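Local atomic coordinates of GMP reductase (Trypanosoma brucei brucei, PDB entry 6JIG), a protein that probably catalyses the irreversible NADPH-dependent deamination of GMP to IMP, and binds a second guanine nucleotide in its CBS domains. Residues L13-V18 against S357-K362; P329-V334 against I364-D369. The protein carries 1 engineered substitution. All coordinates share one frame; numbering follows the deposited sequence.

Contacts 1 and 2 lie side by side, their centres about 9 Å apart, and both use helix 357-365: contact 1 takes its first turns, contact 2 its C-terminal end and the chain beyond. Segments 13-18 and 329-334 also touch each other directly, with Leu13 N 2.7 Å from Ser332 OG in a probable hydrogen bond and Tyr15 OH 3.3 Å from Gln330 CG. Loop 13-18 thus rests on two neighbouring helices of the barrel. The GMP of the active site is close by: the side chain of Tyr15 comes within about 8 Å of it and about 5 Å of Gly353 in its pocket, whereas Val334 stays about 12 Å from the nucleotide.

Contact 1 of 2, residues L13-V18 against S357-K362; sequences LTYDDV and SGDISK
Tyr15 and Asp359 bring the backbones closest, their CA atoms 6.0 Å apart, where a single 3-10 turn (15-17) meets the side of helix 357-365. Within the loop, Asp17 N bonds to Thr14 O, while the Asp17 carboxylate reaches back with OD2 to Thr14 N through its anti lone pair, 2.8 Å away and almost straight at 174°. The contact turns on Lys362. Beyond CG its chain is extended, which carries the ammonium out to two carbonyls of the loop: NZ gives one bond of 2.8 Å to Val18 O, nearly in line with that C=O, and one of 3.0 Å to Tyr15 O. The second comes from above the carbonyl plane, 52° out of it, while Val18 N reaches the same oxygen from the opposite face. In this IMPDH/GMPR-family TIM barrel, the lysine thereby ties the N-terminal loop to the helix between the last two barrel strands, 348-351 and 370-373. The Tyr15 ring packs beside the lysine stem, CD1 being 4.0 Å from Lys362 CB, and Asp359 O lies over one ring face, offset toward the rim. Asp359 OD1 approaches Tyr15 CB at 3.7 Å; its other oxygen, OD2, accepts a bond from Arg355 N. Helix 330-344 adds Gln330, Leu331 and Val334 around the tyrosine, and Val18 CG2 meets Lys362 CD at 4.2 Å.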
loop_
_atom_site.group_PDB
_atom_site.type_symbol
_atom_site.label_atom_id
_atom_site.label_comp_id
_atom_site.label_asym_id
_atom_site.label_seq_id
_atom_site.Cartn_x
_atom_site.Cartn_y
_atom_site.Cartn_z
ATOM N N LEU A 13 20.300 26.464 -8.821
ATOM C CA LEU A 13 19.161 26.387 -7.918
ATOM C C LEU A 13 17.867 26.338 -8.709
ATOM O O LEU A 13 17.753 26.957 -9.775
ATOM C CB LEU A 13 19.121 27.595 -6.982
ATOM C CG LEU A 13 20.405 27.832 -6.196
ATOM C CD1 LEU A 13 20.261 29.123 -5.406
ATOM C CD2 LEU A 13 20.686 26.661 -5.286
ATOM N N THR A 14 16.885 25.624 -8.173
ATOM C CA THR A 14 15.536 25.690 -8.717
ATOM C C THR A 14 14.607 26.364 -7.709
ATOM O O THR A 14 15.038 26.803 -6.633
ATOM C CB THR A 14 15.027 24.300 -9.112
ATOM O OG1 THR A 14 13.849 24.465 -9.908
ATOM C CG2 THR A 14 14.695 23.477 -7.868
ATOM N N TYR A 15 13.318 26.451 -8.064
ATOM C CA TYR A 15 12.373 27.186 -7.218
ATOM C C TYR A 15 12.316 26.597 -5.816
ATOM O O TYR A 15 12.317 27.339 -4.827
ATOM C CB TYR A 15 10.977 27.189 -7.831
ATOM C CG TYR A 15 10.941 27.857 -9.187
ATOM C CD1 TYR A 15 11.394 29.161 -9.341
ATOM C CD2 TYR A 15 10.480 27.181 -10.309
ATOM C CE1 TYR A 15 11.367 29.784 -10.584
ATOM C CE2 TYR A 15 10.450 27.807 -11.572
ATOM C CZ TYR A 15 10.899 29.103 -11.686
ATOM O OH TYR A 15 10.880 29.749 -12.898
ATOM N N ASP A 16 12.267 25.264 -5.712
ATOM C CA ASP A 16 12.200 24.621 -4.400
ATOM C C ASP A 16 13.463 24.803 -3.565
ATOM O O ASP A 16 13.469 24.386 -2.395
ATOM C CB ASP A 16 11.913 23.128 -4.546
ATOM C CG ASP A 16 10.448 22.836 -4.736
ATOM O OD1 ASP A 16 9.625 23.767 -4.584
ATOM O OD2 ASP A 16 10.114 21.675 -5.045
ATOM N N ASP A 17 14.526 25.394 -4.112
ATOM C CA ASP A 17 15.727 25.642 -3.323
ATOM C C ASP A 17 15.686 26.952 -2.539
ATOM O O ASP A 17 16.562 27.173 -1.700
ATOM C CB ASP A 17 16.978 25.665 -4.214
ATOM C CG ASP A 17 17.394 24.268 -4.698
ATOM O OD1 ASP A 17 17.549 23.358 -3.852
ATOM O OD2 ASP A 17 17.567 24.081 -5.926
ATOM N N VAL A 18 14.736 27.850 -2.804
ATOM C CA VAL A 18 14.799 29.178 -2.204
ATOM C C VAL A 18 13.436 29.607 -1.671
ATOM O O VAL A 18 12.389 29.064 -2.034
ATOM C CB VAL A 18 15.341 30.243 -3.199
ATOM C CG1 VAL A 18 16.763 29.881 -3.648
ATOM C CG2 VAL A 18 14.430 30.367 -4.418
ATOM N N SER A 357 1.493 29.180 -7.087
ATOM C CA SER A 357 1.634 30.623 -7.220
ATOM C C SER A 357 2.910 31.108 -6.547
ATOM O O SER A 357 3.523 32.077 -7.012
ATOM C CB SER A 357 0.409 31.348 -6.642
ATOM O OG SER A 357 0.168 31.006 -5.282
ATOM N N GLY A 358 3.348 30.423 -5.479
ATOM C CA GLY A 358 4.612 30.786 -4.849
ATOM C C GLY A 358 5.790 30.710 -5.804
ATOM O O GLY A 358 6.690 31.551 -5.767
ATOM N N ASP A 359 5.803 29.702 -6.674
ATOM C CA ASP A 359 6.865 29.605 -7.676
ATOM C C ASP A 359 6.817 30.770 -8.660
ATOM O O ASP A 359 7.861 31.246 -9.134
ATOM C CB ASP A 359 6.745 28.290 -8.442
ATOM C CG ASP A 359 6.904 27.076 -7.559
ATOM O OD1 ASP A 359 7.489 27.211 -6.465
ATOM O OD2 ASP A 359 6.445 25.984 -7.973
ATOM N N ILE A 360 5.618 31.232 -8.988
ATOM C CA ILE A 360 5.486 32.396 -9.860
ATOM C C ILE A 360 6.116 33.625 -9.215
ATOM O O ILE A 360 6.849 34.382 -9.870
ATOM C CB ILE A 360 4.002 32.624 -10.208
ATOM C CG1 ILE A 360 3.469 31.430 -11.006
ATOM C CG2 ILE A 360 3.836 33.943 -10.987
ATOM C CD1 ILE A 360 1.971 31.523 -11.342
ATOM N N SER A 361 5.847 33.850 -7.919
ATOM C CA SER A 361 6.510 34.953 -7.223
ATOM C C SER A 361 8.026 34.826 -7.306
ATOM O O SER A 361 8.731 35.822 -7.500
ATOM C CB SER A 361 6.079 35.020 -5.754
ATOM O OG SER A 361 4.663 35.059 -5.592
ATOM N N LYS A 362 8.553 33.612 -7.132
ATOM C CA LYS A 362 9.999 33.447 -7.200
ATOM C C LYS A 362 10.523 33.742 -8.599
ATOM O O LYS A 362 11.577 34.367 -8.754
ATOM C CB LYS A 362 10.391 32.024 -6.777
ATOM C CG LYS A 362 9.981 31.688 -5.339
ATOM C CD LYS A 362 10.293 30.203 -4.983
ATOM C CE LYS A 362 9.579 29.794 -3.698
ATOM N NZ LYS A 362 9.947 28.378 -3.306
#

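Contact 2 of 2, residues P329-V334 against I364-D369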
loop_
_atom_site.group_PDB
_atom_site.type_symbol
_atom_site.label_atom_id
_atom_site.label_comp_id
_atom_site.label_asym_id
_atom_site.label_seq_id
_atom_site.Cartn_x
_atom_site.Cartn_y
_atom_site.Cartn_z
ATOM N N PRO A 329 19.098 24.191 -13.636
ATOM C CA PRO A 329 18.041 24.427 -12.647
ATOM C C PRO A 329 17.414 25.793 -12.873
ATOM O O PRO A 329 18.110 26.779 -13.117
ATOM C CB PRO A 329 18.793 24.344 -11.308
ATOM C CG PRO A 329 19.913 23.306 -11.631
ATOM C CD PRO A 329 20.356 23.738 -13.016
ATOM N N GLN A 330 16.084 25.843 -12.804
ATOM C CA GLN A 330 15.372 26.925 -13.491
ATOM C C GLN A 330 15.562 28.283 -12.820
ATOM O O GLN A 330 15.579 29.310 -13.511
ATOM C CB GLN A 330 13.885 26.584 -13.602
ATOM C CG GLN A 330 13.032 27.671 -14.299
ATOM C CD GLN A 330 13.268 27.770 -15.812
ATOM O OE1 GLN A 330 14.317 27.387 -16.330
ATOM N NE2 GLN A 330 12.271 28.296 -16.523
ATOM N N LEU A 331 15.709 28.333 -11.491
ATOM C CA LEU A 331 15.915 29.640 -10.871
ATOM C C LEU A 331 17.230 30.247 -11.325
ATOM O O LEU A 331 17.292 31.438 -11.666
ATOM C CB LEU A 331 15.865 29.554 -9.340
ATOM C CG LEU A 331 15.900 30.935 -8.676
ATOM C CD1 LEU A 331 14.482 31.488 -8.507
ATOM C CD2 LEU A 331 16.626 30.915 -7.316
ATOM N N SER A 332 18.287 29.438 -11.379
ATOM C CA SER A 332 19.575 29.955 -11.827
ATOM C C SER A 332 19.514 30.353 -13.300
ATOM O O SER A 332 20.198 31.288 -13.723
ATOM C CB SER A 332 20.674 28.908 -11.619
ATOM O OG SER A 332 20.920 28.682 -10.239
ATOM N N ALA A 333 18.739 29.621 -14.105
ATOM C CA ALA A 333 18.645 29.964 -15.526
ATOM C C ALA A 333 17.974 31.320 -15.707
ATOM O O ALA A 333 18.428 32.154 -16.503
ATOM C CB ALA A 333 17.870 28.887 -16.284
ATOM N N VAL A 334 16.898 31.557 -14.958
ATOM C CA VAL A 334 16.205 32.845 -15.000
ATOM C C VAL A 334 17.128 33.964 -14.524
ATOM O O VAL A 334 17.217 35.029 -15.144
ATOM C CB VAL A 334 14.913 32.768 -14.170
ATOM C CG1 VAL A 334 14.241 34.166 -14.034
ATOM C CG2 VAL A 334 13.950 31.754 -14.798
ATOM N N ILE A 364 9.286 35.732 -10.955
ATOM C CA ILE A 364 9.282 37.185 -11.155
ATOM C C ILE A 364 10.371 37.841 -10.311
ATOM O O ILE A 364 11.102 38.718 -10.784
ATOM C CB ILE A 364 7.895 37.780 -10.822
ATOM C CG1 ILE A 364 6.788 37.111 -11.636
ATOM C CG2 ILE A 364 7.900 39.284 -11.049
ATOM C CD1 ILE A 364 6.964 37.237 -13.148
ATOM N N GLY A 365 10.492 37.432 -9.042
ATOM C CA GLY A 365 11.578 37.931 -8.210
ATOM C C GLY A 365 12.965 37.656 -8.760
ATOM O O GLY A 365 13.893 38.446 -8.541
ATOM N N ALA A 366 13.141 36.543 -9.475
ATOM C CA ALA A 366 14.429 36.255 -10.091
ATOM C C ALA A 366 14.645 37.017 -11.404
ATOM O O ALA A 366 15.675 36.820 -12.059
ATOM C CB ALA A 366 14.567 34.746 -10.339
ATOM N N GLY A 367 13.713 37.874 -11.809
ATOM C CA GLY A 367 13.901 38.713 -12.985
ATOM C C GLY A 367 12.964 38.443 -14.143
ATOM O O GLY A 367 12.991 39.212 -15.112
ATOM N N ALA A 368 12.157 37.378 -14.118
ATOM C CA ALA A 368 11.278 37.116 -15.262
ATOM C C ALA A 368 10.188 38.172 -15.367
ATOM O O ALA A 368 9.676 38.657 -14.361
ATOM C CB ALA A 368 10.615 35.744 -15.155
ATOM N N ASP A 369 9.804 38.505 -16.611
ATOM C CA ASP A 369 8.660 39.394 -16.813
ATOM C C ASP A 369 7.335 38.657 -16.877
ATOM O O ASP A 369 6.304 39.218 -16.472
ATOM C CB ASP A 369 8.858 40.230 -18.090
ATOM C CG ASP A 369 10.135 41.023 -18.031
ATOM O OD1 ASP A 369 10.165 42.009 -17.280
ATOM O OD2 ASP A 369 11.141 40.588 -18.629
#
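Apolar side chains make up most of this contact, Val334 and Leu331 packing on Ala366 and Ala368; no hydrogen bond crosses it. Val334 does most of the touching with one branch. Its CG1, anti to the backbone N (chi1 173°), projects from the first turns of helix 330-344 and fits against the small methyls opposite, 3.8 Å from Ala366 CB and 4.1 Å from Ala368 CB. Leu331, one turn earlier, brings CD1 to 3.7 Å from Ala366 CB, and the alanine methyl is thus shared by both larger side chains. Ala350 of strand 348-351 touches both Val334 and Ala368. Contacts with main chain complete the fit: the same valine CG1 lies 3.6 Å from Ala366 O and 3.8 Å from Ala368 N. Further along helix 330-344, the single hydroxyl proton of Thr338 OG1 has both Ala366 O and Val334 O within hydrogen-bonding reach, so the two carbonyls share or compete for it. Backbone bonding within segment 364-369 shapes its turn, with Gly367 N bonded to Ile364 O at 2.9 Å. Gly367 has a positive phi of 115°, at which a side chain would be jammed against the preceding carbonyl O. This is a Schellman motif closing helix 357-365, and it turns the chain into barrel strand 370-373, as befits the last helix-to-strand passage of a TIM barrel.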